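Local structure of enolase from the environmental genome shotgun sequencing of the Sargasso Sea (2QGY) at residues 34-38 with 304-309; 340-344 with 360-365. The protein is of unknown specific function but belongs to the enolase superfamily and binds magnesium, so it probably abstracts a proton alpha to a carboxylate of an unidentified acid substrate. One frame throughout, in Å; residues are numbered along the deposited sequence.

Interaction 1 of 2, residues 34-38 with 304-309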
loop_
_atom_site.group_PDB
_atom_site.type_symbol
_atom_site.label_atom_id
_atom_site.label_comp_id
_atom_site.label_asym_id
_atom_site.label_seq_id
_atom_site.Cartn_x
_atom_site.Cartn_y
_atom_site.Cartn_z
ATOM N N LYS A 34 14.700 -12.199 -9.005
ATOM C CA LYS A 34 14.467 -10.964 -8.254
ATOM C C LYS A 34 15.167 -11.135 -6.909
ATOM O O LYS A 34 15.533 -12.257 -6.545
ATOM C CB LYS A 34 12.952 -10.726 -8.057
ATOM C CG LYS A 34 12.240 -11.891 -7.434
ATOM C CD LYS A 34 10.699 -11.728 -7.233
ATOM C CE LYS A 34 10.367 -10.433 -6.524
ATOM N NZ LYS A 34 9.018 -10.429 -5.880
ATOM N N LYS A 35 15.348 -10.044 -6.173
ATOM C CA LYS A 35 15.826 -10.130 -4.790
ATOM C C LYS A 35 14.694 -10.737 -3.930
ATOM O O LYS A 35 13.519 -10.319 -4.040
ATOM C CB LYS A 35 16.223 -8.755 -4.256
ATOM C CG LYS A 35 17.262 -8.040 -5.106
ATOM C CD LYS A 35 17.830 -6.821 -4.377
ATOM C CE LYS A 35 18.933 -6.109 -5.186
ATOM N NZ LYS A 35 18.454 -5.607 -6.500
ATOM N N PHE A 36 15.012 -11.749 -3.118
ATOM C CA PHE A 36 14.014 -12.338 -2.212
ATOM C C PHE A 36 14.281 -11.834 -0.786
ATOM O O PHE A 36 15.409 -11.486 -0.466
ATOM C CB PHE A 36 14.105 -13.872 -2.263
ATOM C CG PHE A 36 14.018 -14.443 -3.661
ATOM C CD1 PHE A 36 12.921 -14.176 -4.467
ATOM C CD2 PHE A 36 15.022 -15.273 -4.156
ATOM C CE1 PHE A 36 12.816 -14.753 -5.755
ATOM C CE2 PHE A 36 14.931 -15.836 -5.419
ATOM C CZ PHE A 36 13.833 -15.571 -6.226
ATOM N N ILE A 37 13.239 -11.822 0.040
ATOM C CA ILE A 37 13.319 -11.415 1.432
ATOM C C ILE A 37 12.827 -12.610 2.225
ATOM O O ILE A 37 11.646 -12.903 2.241
ATOM C CB ILE A 37 12.412 -10.196 1.716
ATOM C CG1 ILE A 37 12.784 -9.036 0.771
ATOM C CG2 ILE A 37 12.447 -9.838 3.229
ATOM C CD1 ILE A 37 11.767 -7.838 0.794
ATOM N N ILE A 38 13.754 -13.282 2.884
ATOM C CA ILE A 38 13.441 -14.493 3.637
ATOM C C ILE A 38 13.798 -14.225 5.095
ATOM O O ILE A 38 14.831 -13.638 5.356
ATOM C CB ILE A 38 14.237 -15.657 3.083
ATOM C CG1 ILE A 38 13.755 -15.926 1.637
ATOM C CG2 ILE A 38 14.030 -16.886 3.956
ATOM C CD1 ILE A 38 14.487 -17.007 0.916
ATOM N N TRP A 304 5.461 -14.914 -7.248
ATOM C CA TRP A 304 6.699 -14.425 -7.815
ATOM C C TRP A 304 7.629 -14.142 -6.626
ATOM O O TRP A 304 7.800 -13.007 -6.169
ATOM C CB TRP A 304 6.475 -13.217 -8.734
ATOM C CG TRP A 304 7.719 -12.790 -9.465
ATOM C CD1 TRP A 304 8.675 -13.591 -10.009
ATOM C CD2 TRP A 304 8.160 -11.448 -9.665
ATOM N NE1 TRP A 304 9.686 -12.832 -10.562
ATOM C CE2 TRP A 304 9.381 -11.511 -10.384
ATOM C CE3 TRP A 304 7.632 -10.198 -9.326
ATOM C CZ2 TRP A 304 10.088 -10.362 -10.768
ATOM C CZ3 TRP A 304 8.334 -9.043 -9.720
ATOM C CH2 TRP A 304 9.555 -9.145 -10.418
ATOM N N ASN A 305 8.211 -15.222 -6.128
ATOM C CA ASN A 305 8.959 -15.254 -4.854
ATOM C C ASN A 305 9.964 -16.386 -5.029
ATOM O O ASN A 305 10.045 -17.006 -6.113
ATOM C CB ASN A 305 8.033 -15.649 -3.702
ATOM C CG ASN A 305 6.949 -14.608 -3.406
ATOM O OD1 ASN A 305 7.245 -13.457 -3.085
ATOM N ND2 ASN A 305 5.710 -15.028 -3.451
ATOM N N SER A 306 10.733 -16.689 -3.985
ATOM C CA SER A 306 11.577 -17.903 -4.074
ATOM C C SER A 306 10.715 -19.143 -4.146
ATOM O O SER A 306 9.567 -19.132 -3.736
ATOM C CB SER A 306 12.508 -18.030 -2.892
ATOM O OG SER A 306 11.899 -18.780 -1.844
ATOM N N MET A 307 11.289 -20.230 -4.656
ATOM C CA MET A 307 10.559 -21.493 -4.681
ATOM C C MET A 307 10.834 -22.302 -3.409
ATOM O O MET A 307 10.640 -23.531 -3.388
ATOM C CB MET A 307 10.844 -22.309 -5.976
ATOM C CG MET A 307 10.290 -21.712 -7.322
ATOM S SD MET A 307 8.480 -21.685 -7.383
ATOM C CE MET A 307 8.159 -19.963 -6.966
ATOM N N SER A 308 11.251 -21.611 -2.340
ATOM C CA SER A 308 11.482 -22.227 -1.049
ATOM C C SER A 308 10.318 -21.917 -0.103
ATOM O O SER A 308 9.278 -22.589 -0.174
ATOM C CB SER A 308 12.866 -21.816 -0.478
ATOM O OG SER A 308 12.992 -20.419 -0.165
ATOM N N VAL A 309 10.458 -20.897 0.734
ATOM C CA VAL A 309 9.484 -20.625 1.829
ATOM C C VAL A 309 8.097 -20.221 1.279
ATOM O O VAL A 309 7.077 -20.833 1.620
ATOM C CB VAL A 309 10.023 -19.549 2.832
ATOM C CG1 VAL A 309 9.043 -19.317 3.940
ATOM C CG2 VAL A 309 11.373 -19.998 3.439
HETATM O O HOH W 1 9.453 -11.998 -3.540
#

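Interaction 2 of 2, residues 340-344 with 360-365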
loop_
_atom_site.group_PDB
_atom_site.type_symbol
_atom_site.label_atom_id
_atom_site.label_comp_id
_atom_site.label_asym_id
_atom_site.label_seq_id
_atom_site.Cartn_x
_atom_site.Cartn_y
_atom_site.Cartn_z
ATOM N N PHE A 340 20.144 -23.288 -1.772
ATOM C CA PHE A 340 20.160 -23.045 -0.332
ATOM C C PHE A 340 19.048 -23.783 0.428
ATOM O O PHE A 340 19.036 -23.770 1.641
ATOM C CB PHE A 340 20.120 -21.529 -0.044
ATOM C CG PHE A 340 18.849 -20.864 -0.531
ATOM C CD1 PHE A 340 17.713 -20.833 0.278
ATOM C CD2 PHE A 340 18.800 -20.297 -1.795
ATOM C CE1 PHE A 340 16.541 -20.223 -0.182
ATOM C CE2 PHE A 340 17.637 -19.679 -2.267
ATOM C CZ PHE A 340 16.506 -19.650 -1.449
ATOM N N CYS A 341 18.111 -24.414 -0.279
ATOM C CA CYS A 341 16.975 -25.059 0.402
ATOM C C CYS A 341 16.791 -26.472 -0.132
ATOM O O CYS A 341 16.766 -26.667 -1.336
ATOM C CB CYS A 341 15.669 -24.262 0.183
ATOM S SG CYS A 341 14.179 -24.944 0.995
ATOM N N GLU A 342 16.664 -27.442 0.772
ATOM C CA GLU A 342 16.241 -28.793 0.382
ATOM C C GLU A 342 14.725 -28.740 0.281
ATOM O O GLU A 342 14.008 -28.886 1.272
ATOM C CB GLU A 342 16.744 -29.836 1.401
ATOM C CG GLU A 342 18.274 -29.949 1.407
ATOM C CD GLU A 342 18.880 -30.755 2.582
ATOM O OE1 GLU A 342 20.105 -30.604 2.793
ATOM O OE2 GLU A 342 18.168 -31.515 3.303
ATOM N N LEU A 343 14.233 -28.459 -0.921
ATOM C CA LEU A 343 12.823 -28.073 -1.092
ATOM C C LEU A 343 11.850 -29.085 -0.511
ATOM O O LEU A 343 12.046 -30.292 -0.676
ATOM C CB LEU A 343 12.487 -27.846 -2.569
ATOM C CG LEU A 343 13.329 -26.826 -3.327
ATOM C CD1 LEU A 343 12.781 -26.671 -4.746
ATOM C CD2 LEU A 343 13.363 -25.483 -2.614
ATOM N N PRO A 344 10.793 -28.599 0.179
ATOM C CA PRO A 344 9.867 -29.523 0.855
ATOM C C PRO A 344 8.751 -30.075 -0.053
ATOM O O PRO A 344 7.702 -30.517 0.432
ATOM C CB PRO A 344 9.285 -28.642 1.959
ATOM C CG PRO A 344 9.221 -27.301 1.359
ATOM C CD PRO A 344 10.409 -27.189 0.399
ATOM N N LEU A 360 6.193 -25.785 7.566
ATOM C CA LEU A 360 6.460 -25.663 6.136
ATOM C C LEU A 360 7.543 -26.601 5.646
ATOM O O LEU A 360 7.875 -26.616 4.452
ATOM C CB LEU A 360 6.925 -24.231 5.812
ATOM C CG LEU A 360 5.962 -23.118 6.199
ATOM C CD1 LEU A 360 6.729 -21.763 6.082
ATOM C CD2 LEU A 360 4.748 -23.171 5.264
ATOM N N GLY A 361 8.154 -27.340 6.564
ATOM C CA GLY A 361 9.140 -28.341 6.145
ATOM C C GLY A 361 10.418 -27.735 5.589
ATOM O O GLY A 361 11.118 -28.377 4.799
ATOM N N ILE A 362 10.744 -26.518 6.010
ATOM C CA ILE A 362 11.898 -25.791 5.455
ATOM C C ILE A 362 13.217 -26.315 6.057
ATOM O O ILE A 362 13.379 -26.390 7.279
ATOM C CB ILE A 362 11.747 -24.256 5.625
ATOM C CG1 ILE A 362 10.511 -23.763 4.847
ATOM C CG2 ILE A 362 13.029 -23.507 5.228
ATOM C CD1 ILE A 362 10.598 -23.943 3.366
ATOM N N VAL A 363 14.139 -26.651 5.172
ATOM C CA VAL A 363 15.501 -26.995 5.537
ATOM C C VAL A 363 16.397 -26.093 4.711
ATOM O O VAL A 363 16.547 -26.301 3.512
ATOM C CB VAL A 363 15.811 -28.482 5.203
ATOM C CG1 VAL A 363 17.290 -28.833 5.506
ATOM C CG2 VAL A 363 14.887 -29.437 5.978
ATOM N N ILE A 364 16.974 -25.078 5.346
ATOM C CA ILE A 364 17.798 -24.095 4.623
ATOM C C ILE A 364 19.221 -24.092 5.172
ATOM O O ILE A 364 19.422 -24.123 6.387
ATOM C CB ILE A 364 17.171 -22.676 4.671
ATOM C CG1 ILE A 364 16.078 -22.543 3.591
ATOM C CG2 ILE A 364 18.192 -21.566 4.428
ATOM C CD1 ILE A 364 15.281 -21.262 3.781
ATOM N N HIS A 365 20.182 -24.054 4.252
ATOM C CA HIS A 365 21.586 -23.948 4.578
ATOM C C HIS A 365 21.923 -22.468 4.647
ATOM O O HIS A 365 22.138 -21.808 3.625
ATOM C CB HIS A 365 22.413 -24.656 3.520
ATOM C CG HIS A 365 22.198 -26.135 3.478
ATOM N ND1 HIS A 365 23.149 -27.034 3.917
ATOM C CD2 HIS A 365 21.143 -26.876 3.059
ATOM C CE1 HIS A 365 22.690 -28.264 3.764
ATOM N NE2 HIS A 365 21.473 -28.197 3.250
HETATM O O HOH W 2 12.922 -27.320 2.899
#

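Interaction 1 of 2, residues 34-38 with 304-309
Lys34 sets its CG between the backbone N and the carbonyl carbon (chi1 54°) and bends again at chi3 (-51°), and these two turns lay its chain over one face of the Trp304 indole. CD rests 3.5 Å from the centroid of the five-membered ring of Trp304, a CH-pi contact, while NZ makes a cation-pi contact 4.2 Å from the centroid of the six-membered ring. The same NZ donates to Trp304 O at 2.9 Å, from a position tilted 23° out of the carbonyl plane. Water 1 bridges Lys34 NZ and OD1 of Asn305, whose ND2 is hydrogen-bonded to Asp275, and Ser55 O also accepts from the ammonium, which is thus gripped by several oxygens. The Phe36 ring is sandwiched between Lys34 O on one face and the backbone of Ser306 on the other, with Ser306 CB 3.9 Å from its centroid. Ser306 OG accepts from Ser308 N, an ST turn, and also from Ser308 OG at 2.6 Å; Ile38 CD1 lies against this pair. Ile38 CG2 meets Val309 CG2 at 4.1 Å, joining strand 37-43 to the start of helix 309-320, with strand 48-53 and helix 334-338 packed alongside.

Interaction 2 of 2, residues 340-344 with 360-365
Cys341 and Ile364 face each other in a single beta bridge between two chain segments running in nearly opposite directions. Around it the backbone is closely knit: Phe340 O accepts from His365 N at 2.9 Å, and Glu342 N donates to Val363 O at 3.0 Å. On the buried side, Ile364 CG1 reaches Cys341 CB at 3.8 Å and the edge of the Phe340 ring; the Phe340 and Ile364 side chains lie side by side and point the same way. Farther along, Ile362 CD1 touches Pro344 CG, while Pro344 CB packs 3.4 Å from Gly361 O.

On the exposed side polar ends take over, with Val363 beside them. Glu342, its CG anti to the carbonyl carbon (chi1 -66°) and its chain extended beyond, crosses Val363 CG1 and brings OE1 within 2.8 Å of His365 NE2. The N-H...O angle is 168°; the oxygen lies in the imidazole plane, whereas the nitrogen stands 41° out of the carboxylate plane. Between the backbones, where they are not bonded directly, water 2 donates to Gly361 O and, in a bond unusually short as modelled, to Glu342 O, and accepts from Val363 N.

Chemically, backbone hydrogen bonds join one end of the pairing directly and a water spans the other, while the carboxylate would probably favour a protonated imidazole in His365.

Overall arrangement
Interactions 1 and 2 form one continuous packed region, their centres 12 Å apart, joined at the turn that leads into helix 309-320. There Ser308 CB lies 3.7 Å from Cys341 SG, Ser308 OG is 3.6 Å from Phe340 CE1, and Val309 CA meets Ile362 CD1 at 3.8 Å. Interaction 1 joins the N-terminal domain to the C-terminal barrel domain, and its Trp304 side chain is about 8 Å from the magnesium ion, which is bound by Asp200, Glu226 and Glu252. Interaction 2 pairs two loops of the C-terminal region, its centre about 17 Å from that of the chain, against about 9 Å for interaction 1.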